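Local coordinates for protein export chaperone SatS (PDB 6DNM) that acts as a chaperone for the SecA2-dependent protein export pathway of Mycobacterium tuberculosis, at residues T29-R34 with G54-L59; P20-T25 with D96-L101; N47-V52 with E184-R189. One frame throughout, in Å; residues are numbered along the deposited sequence.

Interaction 1 (T29-R34 with G54-L59)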
# COMPACT_ATOMS: atom_id res chain seq x y z
N THR A 29 0.69 -1.98 -12.18
CA THR A 29 1.11 -2.76 -11.03
C THR A 29 2.47 -2.24 -10.58
O THR A 29 3.40 -2.16 -11.38
CB THR A 29 1.18 -4.26 -11.35
OG1 THR A 29 -0.14 -4.75 -11.64
CG2 THR A 29 1.75 -5.05 -10.18
N PHE A 30 2.57 -1.90 -9.30
CA PHE A 30 3.76 -1.27 -8.75
C PHE A 30 4.35 -2.10 -7.63
O PHE A 30 3.64 -2.84 -6.94
CB PHE A 30 3.44 0.10 -8.15
CG PHE A 30 3.02 1.12 -9.16
CD1 PHE A 30 3.86 1.46 -10.21
CD2 PHE A 30 1.80 1.75 -9.05
CE1 PHE A 30 3.47 2.42 -11.15
CE2 PHE A 30 1.41 2.70 -9.98
CZ PHE A 30 2.24 3.04 -11.02
N TYR A 31 5.66 -1.93 -7.44
CA TYR A 31 6.41 -2.55 -6.35
C TYR A 31 7.11 -1.46 -5.55
O TYR A 31 7.58 -0.46 -6.12
CB TYR A 31 7.45 -3.55 -6.89
CG TYR A 31 6.75 -4.67 -7.60
CD1 TYR A 31 6.33 -5.80 -6.90
CD2 TYR A 31 6.44 -4.58 -8.96
CE1 TYR A 31 5.65 -6.82 -7.54
CE2 TYR A 31 5.74 -5.59 -9.61
CZ TYR A 31 5.36 -6.71 -8.89
OH TYR A 31 4.66 -7.71 -9.52
N THR A 32 7.18 -1.64 -4.24
CA THR A 32 7.94 -0.76 -3.36
C THR A 32 8.25 -1.53 -2.08
O THR A 32 7.97 -2.73 -1.99
CB THR A 32 7.21 0.58 -3.13
OG1 THR A 32 8.08 1.49 -2.44
CG2 THR A 32 5.93 0.41 -2.31
N LEU A 33 8.84 -0.84 -1.10
CA LEU A 33 9.15 -1.43 0.20
C LEU A 33 8.41 -0.66 1.29
O LEU A 33 8.21 0.55 1.19
CB LEU A 33 10.65 -1.36 0.52
CG LEU A 33 11.61 -2.00 -0.48
CD1 LEU A 33 13.05 -1.82 -0.03
CD2 LEU A 33 11.31 -3.48 -0.69
N ARG A 34 8.02 -1.39 2.34
CA ARG A 34 7.36 -0.78 3.48
C ARG A 34 7.77 -1.51 4.75
O ARG A 34 7.91 -2.73 4.76
CB ARG A 34 5.84 -0.89 3.34
CG ARG A 34 5.06 -0.20 4.47
CD ARG A 34 4.40 -1.22 5.41
NE ARG A 34 3.64 -2.18 4.63
CZ ARG A 34 3.20 -3.37 5.01
NH1 ARG A 34 2.53 -4.13 4.18
NH2 ARG A 34 3.41 -3.82 6.23
N GLY A 54 7.87 -0.28 -11.72
CA GLY A 54 7.01 -1.13 -12.53
C GLY A 54 7.40 -2.59 -12.55
O GLY A 54 6.68 -3.41 -13.14
N SER A 55 8.52 -2.95 -11.94
CA SER A 55 8.96 -4.33 -11.94
C SER A 55 9.89 -4.55 -10.75
O SER A 55 10.47 -3.61 -10.20
CB SER A 55 9.71 -4.69 -13.23
OG SER A 55 10.92 -3.96 -13.33
N GLU A 56 10.04 -5.82 -10.40
CA GLU A 56 11.01 -6.17 -9.38
C GLU A 56 12.43 -5.82 -9.82
O GLU A 56 13.23 -5.34 -9.01
CB GLU A 56 10.87 -7.65 -9.02
CG GLU A 56 9.48 -7.98 -8.47
CD GLU A 56 9.07 -9.42 -8.70
OE1 GLU A 56 8.11 -9.66 -9.46
OE2 GLU A 56 9.72 -10.30 -8.10
N ARG A 57 12.74 -5.99 -11.11
CA ARG A 57 14.08 -5.66 -11.60
C ARG A 57 14.37 -4.17 -11.45
O ARG A 57 15.47 -3.78 -11.05
CB ARG A 57 14.24 -6.09 -13.06
CG ARG A 57 15.63 -5.83 -13.63
CD ARG A 57 15.88 -6.58 -14.94
NE ARG A 57 15.46 -5.81 -16.11
CZ ARG A 57 15.61 -6.22 -17.37
NH1 ARG A 57 16.18 -7.40 -17.62
NH2 ARG A 57 15.21 -5.46 -18.38
N ALA A 58 13.38 -3.33 -11.76
CA ALA A 58 13.58 -1.89 -11.62
C ALA A 58 13.84 -1.52 -10.17
O ALA A 58 14.71 -0.70 -9.87
CB ALA A 58 12.37 -1.14 -12.19
N LEU A 59 13.07 -2.12 -9.24
CA LEU A 59 13.29 -1.89 -7.82
C LEU A 59 14.68 -2.33 -7.40
O LEU A 59 15.39 -1.60 -6.70
CB LEU A 59 12.20 -2.62 -7.03
CG LEU A 59 12.30 -2.64 -5.50
CD1 LEU A 59 12.49 -1.24 -4.92
CD2 LEU A 59 11.09 -3.35 -4.87
O HOH W 1 4.12 -3.99 -13.43

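Interaction 2 (P20-T25 with D96-L101)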
# COMPACT_ATOMS: atom_id res chain seq x y z
N PRO A 20 8.81 -6.13 0.83
CA PRO A 20 8.37 -5.76 -0.52
C PRO A 20 6.86 -5.89 -0.61
O PRO A 20 6.26 -6.82 -0.06
CB PRO A 20 9.05 -6.80 -1.42
CG PRO A 20 10.17 -7.39 -0.56
CD PRO A 20 9.62 -7.35 0.84
N ILE A 21 6.23 -4.92 -1.27
CA ILE A 21 4.78 -4.95 -1.45
C ILE A 21 4.44 -4.75 -2.92
O ILE A 21 5.22 -4.19 -3.69
CB ILE A 21 4.03 -3.92 -0.56
CG1 ILE A 21 4.28 -2.49 -1.04
CG2 ILE A 21 4.39 -4.09 0.92
CD1 ILE A 21 3.40 -1.46 -0.33
N GLN A 22 3.25 -5.22 -3.30
CA GLN A 22 2.73 -5.07 -4.65
C GLN A 22 1.43 -4.27 -4.58
O GLN A 22 0.55 -4.59 -3.78
CB GLN A 22 2.42 -6.44 -5.24
CG GLN A 22 1.91 -6.42 -6.68
CD GLN A 22 1.35 -7.77 -7.10
OE1 GLN A 22 0.40 -8.26 -6.49
NE2 GLN A 22 1.95 -8.37 -8.12
N ILE A 23 1.31 -3.25 -5.42
CA ILE A 23 0.11 -2.42 -5.47
C ILE A 23 -0.45 -2.51 -6.88
O ILE A 23 0.21 -2.11 -7.83
CB ILE A 23 0.39 -0.95 -5.11
CG1 ILE A 23 1.02 -0.82 -3.71
CG2 ILE A 23 -0.90 -0.13 -5.23
CD1 ILE A 23 1.59 0.57 -3.41
N MET A 24 -1.66 -3.05 -7.01
CA MET A 24 -2.29 -3.18 -8.32
C MET A 24 -3.42 -2.17 -8.45
O MET A 24 -4.28 -2.07 -7.58
CB MET A 24 -2.80 -4.61 -8.53
CG MET A 24 -1.70 -5.67 -8.41
SD MET A 24 -2.23 -7.34 -8.87
CE MET A 24 -2.46 -7.18 -10.64
N THR A 25 -3.38 -1.41 -9.53
CA THR A 25 -4.46 -0.51 -9.89
C THR A 25 -4.99 -0.93 -11.26
O THR A 25 -4.41 -1.78 -11.94
CB THR A 25 -3.99 0.95 -9.93
OG1 THR A 25 -3.24 1.18 -11.14
CG2 THR A 25 -3.11 1.28 -8.73
N ASP A 96 0.11 -11.73 1.72
CA ASP A 96 -0.48 -10.74 2.61
C ASP A 96 -0.01 -9.32 2.32
O ASP A 96 -0.51 -8.38 2.94
CB ASP A 96 -0.22 -11.10 4.07
CG ASP A 96 1.26 -11.20 4.38
OD1 ASP A 96 1.70 -10.60 5.39
OD2 ASP A 96 1.98 -11.85 3.61
N ASN A 97 0.94 -9.16 1.40
CA ASN A 97 1.44 -7.84 1.01
C ASN A 97 1.04 -7.49 -0.42
O ASN A 97 1.70 -6.66 -1.07
CB ASN A 97 2.95 -7.77 1.22
CG ASN A 97 3.30 -7.68 2.68
OD1 ASN A 97 2.62 -7.00 3.43
ND2 ASN A 97 4.34 -8.39 3.09
N VAL A 98 -0.04 -8.10 -0.90
CA VAL A 98 -0.62 -7.81 -2.20
C VAL A 98 -1.84 -6.93 -1.98
O VAL A 98 -2.80 -7.33 -1.31
CB VAL A 98 -0.99 -9.12 -2.92
CG1 VAL A 98 -1.83 -8.85 -4.15
CG2 VAL A 98 0.28 -9.88 -3.30
N TYR A 99 -1.82 -5.72 -2.53
CA TYR A 99 -2.86 -4.73 -2.32
C TYR A 99 -3.47 -4.35 -3.65
O TYR A 99 -2.76 -3.91 -4.56
CB TYR A 99 -2.25 -3.50 -1.67
CG TYR A 99 -1.66 -3.75 -0.31
CD1 TYR A 99 -2.48 -3.96 0.79
CD2 TYR A 99 -0.28 -3.81 -0.12
CE1 TYR A 99 -1.95 -4.19 2.05
CE2 TYR A 99 0.26 -4.04 1.14
CZ TYR A 99 -0.59 -4.23 2.22
OH TYR A 99 -0.06 -4.46 3.48
N VAL A 100 -4.79 -4.49 -3.78
CA VAL A 100 -5.46 -4.32 -5.06
C VAL A 100 -6.51 -3.23 -4.92
O VAL A 100 -7.52 -3.41 -4.22
CB VAL A 100 -6.11 -5.63 -5.55
CG1 VAL A 100 -6.76 -5.44 -6.92
CG2 VAL A 100 -5.07 -6.74 -5.60
N LEU A 101 -6.29 -2.10 -5.59
CA LEU A 101 -7.31 -1.06 -5.70
C LEU A 101 -8.21 -1.25 -6.91
O LEU A 101 -9.32 -0.70 -6.93
CB LEU A 101 -6.65 0.33 -5.76
CG LEU A 101 -5.74 0.67 -4.59
CD1 LEU A 101 -5.27 2.12 -4.68
CD2 LEU A 101 -6.40 0.40 -3.24
O HOH W 2 6.21 -9.24 1.17

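Interaction 3 (N47-V52 with E184-R189)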
# COMPACT_ATOMS: atom_id res chain seq x y z
N ASN A 47 9.72 12.71 1.65
CA ASN A 47 8.79 13.85 1.70
C ASN A 47 7.33 13.41 1.54
O ASN A 47 6.54 14.05 0.84
CB ASN A 47 9.18 14.92 0.68
CG ASN A 47 10.62 15.37 0.84
OD1 ASN A 47 11.09 15.59 1.95
ND2 ASN A 47 11.34 15.50 -0.28
N GLY A 48 6.98 12.30 2.19
CA GLY A 48 5.60 11.85 2.17
C GLY A 48 5.10 11.24 0.88
O GLY A 48 3.89 11.01 0.76
N ARG A 49 5.98 10.97 -0.08
CA ARG A 49 5.59 10.31 -1.33
C ARG A 49 6.38 9.02 -1.49
O ARG A 49 7.58 8.97 -1.23
CB ARG A 49 5.80 11.22 -2.55
CG ARG A 49 4.99 12.52 -2.54
CD ARG A 49 4.47 12.89 -3.94
NE ARG A 49 5.54 13.13 -4.90
CZ ARG A 49 5.44 12.88 -6.20
NH1 ARG A 49 4.33 12.36 -6.70
NH2 ARG A 49 6.46 13.13 -7.00
N ILE A 50 5.68 7.98 -1.94
CA ILE A 50 6.21 6.63 -2.02
C ILE A 50 6.79 6.40 -3.41
O ILE A 50 6.09 6.57 -4.41
CB ILE A 50 5.08 5.62 -1.75
CG1 ILE A 50 4.48 5.85 -0.36
CG2 ILE A 50 5.57 4.18 -1.96
CD1 ILE A 50 3.09 5.27 -0.21
N SER A 51 8.05 5.98 -3.46
CA SER A 51 8.67 5.61 -4.74
C SER A 51 8.13 4.26 -5.21
O SER A 51 8.25 3.26 -4.49
CB SER A 51 10.18 5.53 -4.58
OG SER A 51 10.75 6.81 -4.38
N VAL A 52 7.56 4.23 -6.41
CA VAL A 52 7.02 3.00 -6.98
C VAL A 52 7.76 2.64 -8.27
O VAL A 52 8.24 3.51 -9.00
CB VAL A 52 5.50 3.07 -7.22
CG1 VAL A 52 4.78 3.18 -5.89
CG2 VAL A 52 5.13 4.22 -8.16
N GLU A 184 -2.98 8.21 -5.68
CA GLU A 184 -2.14 8.38 -6.85
C GLU A 184 -1.17 9.54 -6.70
O GLU A 184 -0.03 9.46 -7.15
CB GLU A 184 -2.99 8.53 -8.11
CG GLU A 184 -3.75 7.27 -8.51
CD GLU A 184 -2.86 6.25 -9.20
OE1 GLU A 184 -1.65 6.53 -9.36
OE2 GLU A 184 -3.36 5.18 -9.59
N SER A 185 -1.60 10.62 -6.03
CA SER A 185 -0.73 11.77 -5.81
C SER A 185 0.45 11.43 -4.91
O SER A 185 1.46 12.14 -4.95
CB SER A 185 -1.53 12.93 -5.22
OG SER A 185 -1.65 12.84 -3.81
N ARG A 186 0.35 10.36 -4.12
CA ARG A 186 1.40 9.97 -3.19
C ARG A 186 2.33 8.90 -3.75
O ARG A 186 3.29 8.52 -3.08
CB ARG A 186 0.80 9.47 -1.87
CG ARG A 186 -0.12 10.46 -1.17
CD ARG A 186 0.65 11.66 -0.64
NE ARG A 186 0.76 12.70 -1.66
CZ ARG A 186 1.58 13.74 -1.57
NH1 ARG A 186 2.36 13.88 -0.51
NH2 ARG A 186 1.62 14.63 -2.55
N LEU A 187 2.07 8.40 -4.96
CA LEU A 187 2.91 7.39 -5.59
C LEU A 187 3.79 8.07 -6.63
O LEU A 187 3.32 8.43 -7.71
CB LEU A 187 2.04 6.32 -6.25
CG LEU A 187 1.02 5.60 -5.36
CD1 LEU A 187 0.29 4.51 -6.13
CD2 LEU A 187 1.68 5.04 -4.10
N ARG A 188 5.08 8.21 -6.31
CA ARG A 188 6.06 8.88 -7.16
C ARG A 188 6.66 7.84 -8.11
O ARG A 188 7.35 6.91 -7.68
CB ARG A 188 7.15 9.51 -6.29
CG ARG A 188 8.19 10.32 -7.06
CD ARG A 188 9.50 10.47 -6.28
NE ARG A 188 9.32 11.02 -4.94
CZ ARG A 188 9.24 12.32 -4.64
NH1 ARG A 188 9.31 13.23 -5.60
NH2 ARG A 188 9.08 12.70 -3.38
N ARG A 189 6.39 7.99 -9.40
CA ARG A 189 6.94 7.07 -10.38
C ARG A 189 8.43 7.33 -10.52
O ARG A 189 8.85 8.44 -10.86
CB ARG A 189 6.23 7.28 -11.72
CG ARG A 189 4.92 6.51 -11.87
CD ARG A 189 3.80 7.10 -11.03
NE ARG A 189 2.51 6.58 -11.46
CZ ARG A 189 1.37 6.73 -10.79
NH1 ARG A 189 0.25 6.20 -11.28
NH2 ARG A 189 1.34 7.41 -9.64
O HOH W 3 9.44 9.19 -3.30

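Interaction 1 (T29-R34 with G54-L59)
One face of the Tyr31 ring is covered by a methylene of Glu56, whose CG stands 4.1 Å from the centroid of the ring of Tyr31 and 12° off the ring normal, a CH-pi contact over the centre. At the edge of the same ring, near its plane, lies the backbone of Gly54, with Tyr31 CD2 4.2 Å from Gly54 C. The carboxylate of Glu56 is turned 42° from the ring and does not bond the phenol: Glu56 OE1 remains 4.0 Å from Tyr31 OH, and that hydroxyl pairs instead with Gln22 NE2 on strand 19-24. The aromatic group thus meets the start of helix 56-63, whose N-cap is Ser55, where Ser55 OG accepts from Ala58 N at 3.0 Å. One helical turn beyond the cap, Leu59 holds CG anti to the backbone N (chi1 174°), which brings Leu59 CD2 to 4.2 Å from Tyr31 CB. The same methyl also lies 4.2 Å from Leu33 CD2, so one branch of Leu59 touches two side chains of strand 29-37. No direct hydrogen bond joins the two backbones. A water donates to both carbonyls instead, its oxygen 2.8 Å from Thr29 O and 2.6 Å from Gly54 O.

Interaction 2 (P20-T25 with D96-L101)
Ile21 meets Tyr99 at the edge of the phenol ring, near its plane, with Ile21 CB 4.1 Å from Tyr99 CE2. The ring is anchored beyond this contact, since its hydroxyl bonds to Glu125 of helix 117-134. Asn97 approaches Ile21 differently, the two side chains crossing at about a right angle, with Ile21 CG2 4.0 Å from Asn97 CB. A water then links Asn97 ND2 to Pro20 O.

On the other face of the sheet Gln22 and Val98 run side by side and point the same way. With CG of Gln22 opposite its backbone N (chi1 -178°) and the chain extended, Gln22 OE1 reaches 3.3 Å from Val98 CG1, while its NE2 is held by Tyr31 OH. Met24 and Val100 follow on that face, Met24 CB 4.3 Å from Val100 CG2.

Four backbone bonds of 2.8 to 3.1 Å fix this register: Gln22 N to Asn97 O, Tyr99 N to Gln22 O, Met24 N to Tyr99 O and Leu101 N to Met24 O. Each strand uses alternate residues, and the segment axes run 14° apart. This is the pattern of a parallel strand pair: 98-100 forms one edge of the four-stranded mixed sheet, whose Ile23 and Tyr99 face packs on helix 117-134 through Leu122 and Leu126.

Interaction 3 (N47-V52 with E184-R189)
Strands 49-52 and 187-189 run parallel but strongly twisted, their axes 41° apart and 4.5 Å at closest approach, joined by backbone bonds from Ile50 N to Arg186 O (2.7 Å), Arg188 N to Ile50 O and Val52 N to Arg188 O.

Three arginines interleave beside this pairing. The guanidinium of Arg49 lies with one face over the stem of Arg188, whose CB stands 3.7 Å above that plane. Arg188 CG, anti to the backbone N (chi1 -176°), and a bend at chi3 carry the stem across this face. The two guanidinium planes are turned 70° against each other, and Arg49 NH2 comes to 3.2 Å from Arg188 NH1, a close pair of like charges. Each group has an acceptor that probably eases it: in the plane of its guanidinium, Arg49 NH1 makes a weak bond of 3.4 Å to Ser185 O, while Arg188 NH2 bonds to Arg46 O. A water donates to Arg49 O and Ser51 OG and lies doubtfully close to Arg188 NE; Ser51 OG also bonds to Glu190. Arg186 crosses the stem of Arg49 at about a right angle, with Arg49 CG 3.5 Å above the guanidinium plane of Arg186, toward its rim; Arg186 NE donates to Ser185 OG, a hydroxyl also bonded to Phe182 O.

Ile50, Val52, Leu187 and Arg189 share a face, apolar where Leu187 CD2 touches Ile50 CD1 at 4.1 Å and packs against Val52 CG1. Arg189 folds back to clamp the turn: its NH1 makes a salt bridge of 2.7 Å to Glu184 OE1, while its NH2 bonds to Leu187 O.

Helix 170-185 leads almost directly into strand 187-189, an outer strand of the three-stranded sheet. Ile50 packs on Ile130 and Tyr133 of helix 117-134, and Val52 on Phe30 of strand 29-37.

In the fold
Interaction 2 is the most buried of the three, some 6 Å between its centre and that of the chain, whereas interactions 1 and 3 lie 11 to 12 Å out and are partly exposed. Interactions 1 and 2 share the four-stranded sheet, where Phe30 N and Ile23 O pair across adjacent strands. Interaction 3 belongs to the smaller sheet but meets interaction 1 through Thr32 OG1 and Ser51 O, and its strand 49-52 leads into helix 56-63. Chemistry follows place: interactions 2 and 3 are built on parallel backbone pairing, but in interaction 3 three crossed arginines supply much of the buried surface, while interaction 1 relies on ring, aliphatic and water-mediated contacts.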